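PDB 4ZV9: uncharacterized protein, which is of unknown function but probably acts as a hydrolase of the dienelactone hydrolase family, with the alpha/beta-hydrolase fold. Local coordinates for residues P10-E15 with R64-G69; N79-Y84 with Q96-T101. One frame throughout, in Å; residues are numbered along the deposited sequence.

Contact 1: P10-E15 with R64-G69; sequences PEIFAE and RVAKAG
I12 and A66 meet through methyl groups: CG2 of I12 lies 3.8 Å from CB of A66 and equally close, 3.8 Å, to CG of K67. CG1 of I12 stands between the backbone N and the carbonyl carbon (chi1 62°), which leaves CG2 as the branch turned to the helix while CD1 points away from it. V33, on the neighbouring strand 28-35, touches both I12 and A66. A beta-branched residue suits an extended strand, and alanine, with a single methyl, lets the helix come close, with CA of I12 and CA of A66 6.3 Å apart.

The setting is the margin of an alpha/beta-hydrolase fold. Strand 12-21 is the outermost antiparallel strand of the main sheet, and helix 56-67 belongs to the crossover from strand 42-48 to strand 71-75; its last turn lies against the start of that edge strand.

The exposed side carries charge. K67 folds back through chi2 and chi3 (-83° and -76°), laying its aliphatic part across I12 and bringing NZ to 3.0 Å from OE1 of E11 in a salt bridge. The extended E11 crosses the lysine at about a right angle, and NZ approaches from above the carboxylate plane. The stronger partner of NZ is D9, whose other carboxylate oxygen accepts the backbone N of E11, so one aspartate holds both members of the pair.

A water joins the two backbones, donating to O of A66 at 2.7 Å and, weakly, to O of E11 at 3.3 Å. O of A66 also accepts N of G69 at 3.0 Å within the Schellman motif that ends the helix; lacking a CB, G69 adopts its positive phi without pressing on the carbonyl of A68.

Contact 2: N79-Y84 with Q96-T101; sequences NSVGGY and QQVDPT
D99 OD2 accepts the backbone N of K102, an N-cap that starts helix 100-116 directly beside V98, the residue whose side chain meets S80 and V81 across this contact. The setting is the excursion of the alpha/beta-hydrolase fold between strand 71-75 and helix 100-116: segment 79-84 lies between strand 71-75 and helix 88-97, and V98 lies in the link between helix 88-97 and helix 100-116. P100 suits the first turn of the new helix, where a backbone N-H is not needed for a bond along the helix.

No hydrogen bond crosses between the segments, and the meeting is a light van der Waals one. V98 is buried; with CG1 anti to the backbone N (chi1 179°), CG2 lies beside that N, anti to the carbonyl carbon, and is the methyl that meets segment 79-84. H25, from another loop, touches both S80 and V98. S80 is exposed and turns its small side chain toward V98, meeting it through OG without a hydrogen bond, while the partly exposed V81 offers V98 an apolar surface.

Past V81 the chain turns through two glycines, G82 and G83, both with positive phi, where a CB would press on the preceding carbonyl oxygen.

CG2 of V98 sits over the gap between its two partners, 4.2 Å from OG of S80 and 4.2 Å from CG2 of V81.

From the N terminus, the chain first lays down edge strand 12-21, then strands 28-35 and 42-48, before helix 56-67 returns to the beginning of the first strand; contact 1 thus closes a loop of 48 intervening residues. Strand 71-75 follows, and contact 2 closes a much shorter loop of 11 residues, mostly helix 88-97. The two contacts stand in series, neither nested nor crossed, with centres 27 Å apart and nearest atoms about 12 Å apart. Contact 1 ties a sheet edge to a flanking helix, whereas contact 2 folds the excursion before helix 100-116 back on itself.

Contact 1: P10-E15 with R64-G69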
ATOM      1  N   PRO A  10       2.862   8.061 -21.574  1.00 29.83           N
ATOM      2  CA  PRO A  10       3.076   6.916 -22.479  1.00 30.92           C
ATOM      3  C   PRO A  10       3.925   5.774 -21.915  1.00 29.78           C
ATOM      4  O   PRO A  10       3.991   4.704 -22.525  1.00 29.50           O
ATOM      5  CB  PRO A  10       3.749   7.541 -23.715  1.00 33.34           C
ATOM      6  CG  PRO A  10       4.233   8.881 -23.290  1.00 34.30           C
ATOM      7  CD  PRO A  10       3.388   9.324 -22.127  1.00 32.98           C
ATOM      8  N   GLU A  11       4.588   5.998 -20.785  1.00 29.81           N
ATOM      9  CA  GLU A  11       5.417   4.953 -20.187  1.00 30.94           C
ATOM     10  C   GLU A  11       4.627   4.009 -19.293  1.00 28.56           C
ATOM     11  O   GLU A  11       5.182   3.041 -18.776  1.00 28.52           O
ATOM     12  CB  GLU A  11       6.587   5.565 -19.422  1.00 33.67           C
ATOM     13  CG  GLU A  11       7.562   6.276 -20.349  1.00 36.44           C
ATOM     14  CD  GLU A  11       8.788   6.783 -19.641  1.00 39.60           C
ATOM     15  OE1 GLU A  11       8.798   6.817 -18.389  1.00 39.94           O
ATOM     16  OE2 GLU A  11       9.750   7.166 -20.351  1.00 43.36           O
ATOM     17  N   ILE A  12       3.337   4.258 -19.127  1.00 26.11           N
ATOM     18  CA  ILE A  12       2.506   3.367 -18.314  1.00 25.81           C
ATOM     19  C   ILE A  12       1.243   2.975 -19.061  1.00 25.34           C
ATOM     20  O   ILE A  12       0.856   3.636 -20.030  1.00 24.31           O
ATOM     21  CB  ILE A  12       2.181   3.959 -16.926  1.00 25.56           C
ATOM     22  CG1 ILE A  12       1.372   5.265 -17.003  1.00 25.91           C
ATOM     23  CG2 ILE A  12       3.463   4.221 -16.153  1.00 26.03           C
ATOM     24  CD1 ILE A  12      -0.126   5.097 -16.980  1.00 26.11           C
ATOM     25  N   PHE A  13       0.667   1.840 -18.666  1.00 23.58           N
ATOM     26  CA  PHE A  13      -0.573   1.376 -19.228  1.00 23.04           C
ATOM     27  C   PHE A  13      -1.510   1.074 -18.064  1.00 22.51           C
ATOM     28  O   PHE A  13      -1.266   0.142 -17.294  1.00 19.94           O
ATOM     29  CB  PHE A  13      -0.391   0.139 -20.107  1.00 24.81           C
ATOM     30  CG  PHE A  13      -1.691  -0.436 -20.580  1.00 26.22           C
ATOM     31  CD1 PHE A  13      -2.440   0.227 -21.541  1.00 27.56           C
ATOM     32  CD2 PHE A  13      -2.210  -1.588 -20.020  1.00 28.80           C
ATOM     33  CE1 PHE A  13      -3.652  -0.289 -21.976  1.00 29.96           C
ATOM     34  CE2 PHE A  13      -3.440  -2.101 -20.443  1.00 29.58           C
ATOM     35  CZ  PHE A  13      -4.156  -1.449 -21.421  1.00 29.49           C
ATOM     36  N   ALA A  14      -2.607   1.828 -17.975  1.00 19.68           N
ATOM     37  CA  ALA A  14      -3.564   1.702 -16.876  1.00 20.09           C
ATOM     38  C   ALA A  14      -4.949   1.237 -17.322  1.00 19.61           C
ATOM     39  O   ALA A  14      -5.434   1.662 -18.363  1.00 19.47           O
ATOM     40  CB  ALA A  14      -3.710   3.046 -16.172  1.00 21.31           C
ATOM     41  N   GLU A  15      -5.557   0.352 -16.541  1.00 19.58           N
ATOM     42  CA  GLU A  15      -6.904  -0.123 -16.825  1.00 22.11           C
ATOM     43  C   GLU A  15      -7.558  -0.600 -15.553  1.00 22.42           C
ATOM     44  O   GLU A  15      -6.864  -1.028 -14.628  1.00 21.71           O
ATOM     45  CB  GLU A  15      -6.924  -1.251 -17.880  1.00 25.39           C
ATOM     46  CG  GLU A  15      -6.276  -2.549 -17.425  1.00 29.98           C
ATOM     47  CD  GLU A  15      -6.249  -3.633 -18.493  1.00 35.63           C
ATOM     48  OE1 GLU A  15      -7.044  -3.566 -19.457  1.00 36.74           O
ATOM     49  OE2 GLU A  15      -5.422  -4.559 -18.343  1.00 43.68           O
ATOM     50  N   ARG A  64       2.773   5.976 -10.248  1.00 21.98           N
ATOM     51  CA  ARG A  64       4.180   6.208  -9.846  1.00 23.71           C
ATOM     52  C   ARG A  64       4.925   4.880  -9.671  1.00 23.20           C
ATOM     53  O   ARG A  64       6.089   4.771 -10.030  1.00 26.57           O
ATOM     54  CB  ARG A  64       4.278   6.998  -8.553  1.00 23.39           C
ATOM     55  CG  ARG A  64       3.603   8.363  -8.615  1.00 25.42           C
ATOM     56  CD  ARG A  64       3.678   9.076  -7.275  1.00 26.50           C
ATOM     57  NE  ARG A  64       2.623  10.065  -7.159  1.00 27.19           N
ATOM     58  CZ  ARG A  64       2.434  10.852  -6.113  1.00 29.94           C
ATOM     59  NH1 ARG A  64       3.280  10.821  -5.083  1.00 29.64           N
ATOM     60  NH2 ARG A  64       1.406  11.702  -6.115  1.00 29.99           N
ATOM     61  N   VAL A  65       4.243   3.884  -9.122  1.00 21.66           N
ATOM     62  CA  VAL A  65       4.817   2.563  -8.977  1.00 23.40           C
ATOM     63  C   VAL A  65       5.137   1.945 -10.338  1.00 23.17           C
ATOM     64  O   VAL A  65       6.203   1.341 -10.525  1.00 22.77           O
ATOM     65  CB  VAL A  65       3.888   1.630  -8.164  1.00 22.18           C
ATOM     66  CG1 VAL A  65       4.417   0.204  -8.163  1.00 21.46           C
ATOM     67  CG2 VAL A  65       3.768   2.149  -6.733  1.00 22.42           C
ATOM     68  N   ALA A  66       4.217   2.071 -11.283  1.00 23.05           N
ATOM     69  CA  ALA A  66       4.449   1.547 -12.622  1.00 24.86           C
ATOM     70  C   ALA A  66       5.582   2.300 -13.324  1.00 25.78           C
ATOM     71  O   ALA A  66       6.339   1.702 -14.082  1.00 24.63           O
ATOM     72  CB  ALA A  66       3.168   1.590 -13.457  1.00 24.87           C
ATOM     73  N   LYS A  67       5.676   3.609 -13.112  1.00 27.24           N
ATOM     74  CA  LYS A  67       6.794   4.391 -13.685  1.00 31.26           C
ATOM     75  C   LYS A  67       8.128   3.888 -13.158  1.00 29.61           C
ATOM     76  O   LYS A  67       9.124   3.969 -13.852  1.00 31.64           O
ATOM     77  CB  LYS A  67       6.679   5.877 -13.341  1.00 33.79           C
ATOM     78  CG  LYS A  67       5.627   6.610 -14.144  1.00 38.79           C
ATOM     79  CD  LYS A  67       6.140   7.040 -15.503  1.00 41.14           C
ATOM     80  CE  LYS A  67       7.050   8.248 -15.391  1.00 40.33           C
ATOM     81  NZ  LYS A  67       7.246   8.833 -16.741  1.00 41.61           N
ATOM     82  N   ALA A  68       8.136   3.394 -11.920  1.00 27.66           N
ATOM     83  CA  ALA A  68       9.354   2.862 -11.318  1.00 30.47           C
ATOM     84  C   ALA A  68       9.690   1.456 -11.828  1.00 28.58           C
ATOM     85  O   ALA A  68      10.726   0.913 -11.467  1.00 31.65           O
ATOM     86  CB  ALA A  68       9.250   2.880  -9.796  1.00 31.03           C
ATOM     87  N   GLY A  69       8.799   0.855 -12.624  1.00 27.30           N
ATOM     88  CA  GLY A  69       9.045  -0.454 -13.244  1.00 28.15           C
ATOM     89  C   GLY A  69       8.312  -1.671 -12.685  1.00 26.27           C
ATOM     90  O   GLY A  69       8.679  -2.795 -12.989  1.00 28.42           O
TER
HETATM   91  O   HOH W   1       7.399   2.302 -16.436  1.00 49.44           O

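Contact 2: N79-Y84 with Q96-T101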
ATOM      1  N   ASN A  79     -15.974  -0.868  -3.509  1.00 29.94           N
ATOM      2  CA  ASN A  79     -16.655  -1.468  -4.652  1.00 29.01           C
ATOM      3  C   ASN A  79     -18.017  -2.055  -4.316  1.00 33.82           C
ATOM      4  O   ASN A  79     -18.905  -2.076  -5.166  1.00 32.63           O
ATOM      5  CB  ASN A  79     -15.783  -2.513  -5.325  1.00 32.27           C
ATOM      6  CG  ASN A  79     -16.317  -2.917  -6.693  1.00 31.05           C
ATOM      7  OD1 ASN A  79     -16.688  -2.067  -7.518  1.00 38.26           O
ATOM      8  ND2 ASN A  79     -16.331  -4.199  -6.953  1.00 29.30           N
ATOM      9  N   SER A  80     -18.201  -2.504  -3.077  1.00 33.20           N
ATOM     10  CA  SER A  80     -19.473  -3.094  -2.669  1.00 33.91           C
ATOM     11  C   SER A  80     -20.568  -2.053  -2.392  1.00 35.83           C
ATOM     12  O   SER A  80     -21.722  -2.418  -2.216  1.00 37.76           O
ATOM     13  CB  SER A  80     -19.288  -3.957  -1.411  1.00 33.48           C
ATOM     14  OG  SER A  80     -18.861  -3.191  -0.293  1.00 32.99           O
ATOM     15  N   VAL A  81     -20.195  -0.777  -2.288  1.00 36.03           N
ATOM     16  CA  VAL A  81     -21.150   0.286  -1.981  1.00 34.99           C
ATOM     17  C   VAL A  81     -21.106   1.402  -3.034  1.00 35.98           C
ATOM     18  O   VAL A  81     -21.277   2.578  -2.705  1.00 34.71           O
ATOM     19  CB  VAL A  81     -20.949   0.841  -0.540  1.00 37.59           C
ATOM     20  CG1 VAL A  81     -21.369  -0.192   0.511  1.00 38.24           C
ATOM     21  CG2 VAL A  81     -19.505   1.271  -0.288  1.00 35.99           C
ATOM     22  N   GLY A  82     -20.827   1.022  -4.286  1.00 34.21           N
ATOM     23  CA  GLY A  82     -20.828   1.944  -5.422  1.00 33.17           C
ATOM     24  C   GLY A  82     -19.518   2.571  -5.876  1.00 30.13           C
ATOM     25  O   GLY A  82     -19.514   3.367  -6.818  1.00 29.91           O
ATOM     26  N   GLY A  83     -18.423   2.292  -5.184  1.00 28.28           N
ATOM     27  CA  GLY A  83     -17.125   2.868  -5.542  1.00 26.23           C
ATOM     28  C   GLY A  83     -16.863   4.222  -4.923  1.00 25.21           C
ATOM     29  O   GLY A  83     -17.758   4.809  -4.301  1.00 24.24           O
ATOM     30  N   TYR A  84     -15.657   4.754  -5.143  1.00 21.76           N
ATOM     31  CA  TYR A  84     -15.349   6.086  -4.689  1.00 25.82           C
ATOM     32  C   TYR A  84     -16.483   7.044  -5.143  1.00 26.02           C
ATOM     33  O   TYR A  84     -16.764   7.177  -6.340  1.00 27.86           O
ATOM     34  CB  TYR A  84     -13.994   6.567  -5.210  1.00 24.92           C
ATOM     35  CG  TYR A  84     -13.614   7.931  -4.697  1.00 26.04           C
ATOM     36  CD1 TYR A  84     -13.262   8.099  -3.366  1.00 28.88           C
ATOM     37  CD2 TYR A  84     -13.601   9.053  -5.540  1.00 22.88           C
ATOM     38  CE1 TYR A  84     -12.960   9.341  -2.861  1.00 25.68           C
ATOM     39  CE2 TYR A  84     -13.262  10.298  -5.055  1.00 24.07           C
ATOM     40  CZ  TYR A  84     -12.952  10.435  -3.702  1.00 25.67           C
ATOM     41  OH  TYR A  84     -12.604  11.660  -3.192  1.00 25.91           O
ATOM     42  N   GLN A  96     -16.560   3.194   6.432  1.00 37.51           N
ATOM     43  CA  GLN A  96     -16.983   2.766   7.770  1.00 44.76           C
ATOM     44  C   GLN A  96     -18.105   1.730   7.773  1.00 44.43           C
ATOM     45  O   GLN A  96     -18.204   0.938   8.697  1.00 43.81           O
ATOM     46  CB  GLN A  96     -17.487   3.960   8.574  1.00 50.14           C
ATOM     47  CG  GLN A  96     -16.397   4.858   9.094  1.00 55.58           C
ATOM     48  CD  GLN A  96     -16.956   6.040   9.858  1.00 68.56           C
ATOM     49  OE1 GLN A  96     -18.143   6.383   9.738  1.00 64.41           O
ATOM     50  NE2 GLN A  96     -16.095   6.695  10.626  1.00 77.82           N
ATOM     51  N   GLN A  97     -18.932   1.735   6.736  1.00 45.16           N
ATOM     52  CA  GLN A  97     -20.049   0.809   6.628  1.00 46.88           C
ATOM     53  C   GLN A  97     -19.626  -0.545   6.062  1.00 43.21           C
ATOM     54  O   GLN A  97     -20.393  -1.491   6.121  1.00 48.08           O
ATOM     55  CB  GLN A  97     -21.137   1.390   5.722  1.00 53.47           C
ATOM     56  CG  GLN A  97     -21.697   2.749   6.135  1.00 58.70           C
ATOM     57  CD  GLN A  97     -22.511   3.430   5.027  1.00 63.51           C
ATOM     58  OE1 GLN A  97     -22.799   2.837   3.980  1.00 61.26           O
ATOM     59  NE2 GLN A  97     -22.899   4.688   5.265  1.00 74.26           N
ATOM     60  N   VAL A  98     -18.432  -0.639   5.495  1.00 35.69           N
ATOM     61  CA  VAL A  98     -17.975  -1.883   4.889  1.00 34.46           C
ATOM     62  C   VAL A  98     -17.442  -2.812   5.990  1.00 34.63           C
ATOM     63  O   VAL A  98     -16.746  -2.362   6.898  1.00 30.76           O
ATOM     64  CB  VAL A  98     -16.868  -1.620   3.835  1.00 34.49           C
ATOM     65  CG1 VAL A  98     -16.361  -2.925   3.218  1.00 33.99           C
ATOM     66  CG2 VAL A  98     -17.381  -0.711   2.722  1.00 33.05           C
ATOM     67  N   ASP A  99     -17.780  -4.091   5.905  1.00 34.52           N
ATOM     68  CA  ASP A  99     -17.306  -5.057   6.901  1.00 37.18           C
ATOM     69  C   ASP A  99     -15.767  -5.058   6.911  1.00 34.25           C
ATOM     70  O   ASP A  99     -15.153  -5.293   5.882  1.00 32.20           O
ATOM     71  CB  ASP A  99     -17.801  -6.459   6.597  1.00 37.72           C
ATOM     72  CG  ASP A  99     -17.264  -7.468   7.591  1.00 40.65           C
ATOM     73  OD1 ASP A  99     -17.747  -7.478   8.741  1.00 41.93           O
ATOM     74  OD2 ASP A  99     -16.349  -8.233   7.223  1.00 37.38           O
ATOM     75  N   PRO A 100     -15.145  -4.777   8.072  1.00 36.15           N
ATOM     76  CA  PRO A 100     -13.689  -4.692   8.123  1.00 35.17           C
ATOM     77  C   PRO A 100     -12.927  -5.943   7.674  1.00 34.30           C
ATOM     78  O   PRO A 100     -11.934  -5.824   6.966  1.00 32.47           O
ATOM     79  CB  PRO A 100     -13.400  -4.398   9.590  1.00 36.02           C
ATOM     80  CG  PRO A 100     -14.641  -3.751  10.103  1.00 38.59           C
ATOM     81  CD  PRO A 100     -15.765  -4.408   9.362  1.00 39.76           C
ATOM     82  N   THR A 101     -13.392  -7.119   8.071  1.00 33.95           N
ATOM     83  CA  THR A 101     -12.713  -8.366   7.704  1.00 33.79           C
ATOM     84  C   THR A 101     -12.770  -8.603   6.204  1.00 32.61           C
ATOM     85  O   THR A 101     -11.769  -8.990   5.610  1.00 29.92           O
ATOM     86  CB  THR A 101     -13.318  -9.578   8.456  1.00 35.14           C
ATOM     87  OG1 THR A 101     -13.261  -9.326   9.867  1.00 34.54           O
ATOM     88  CG2 THR A 101     -12.560 -10.871   8.139  1.00 34.66           C
TER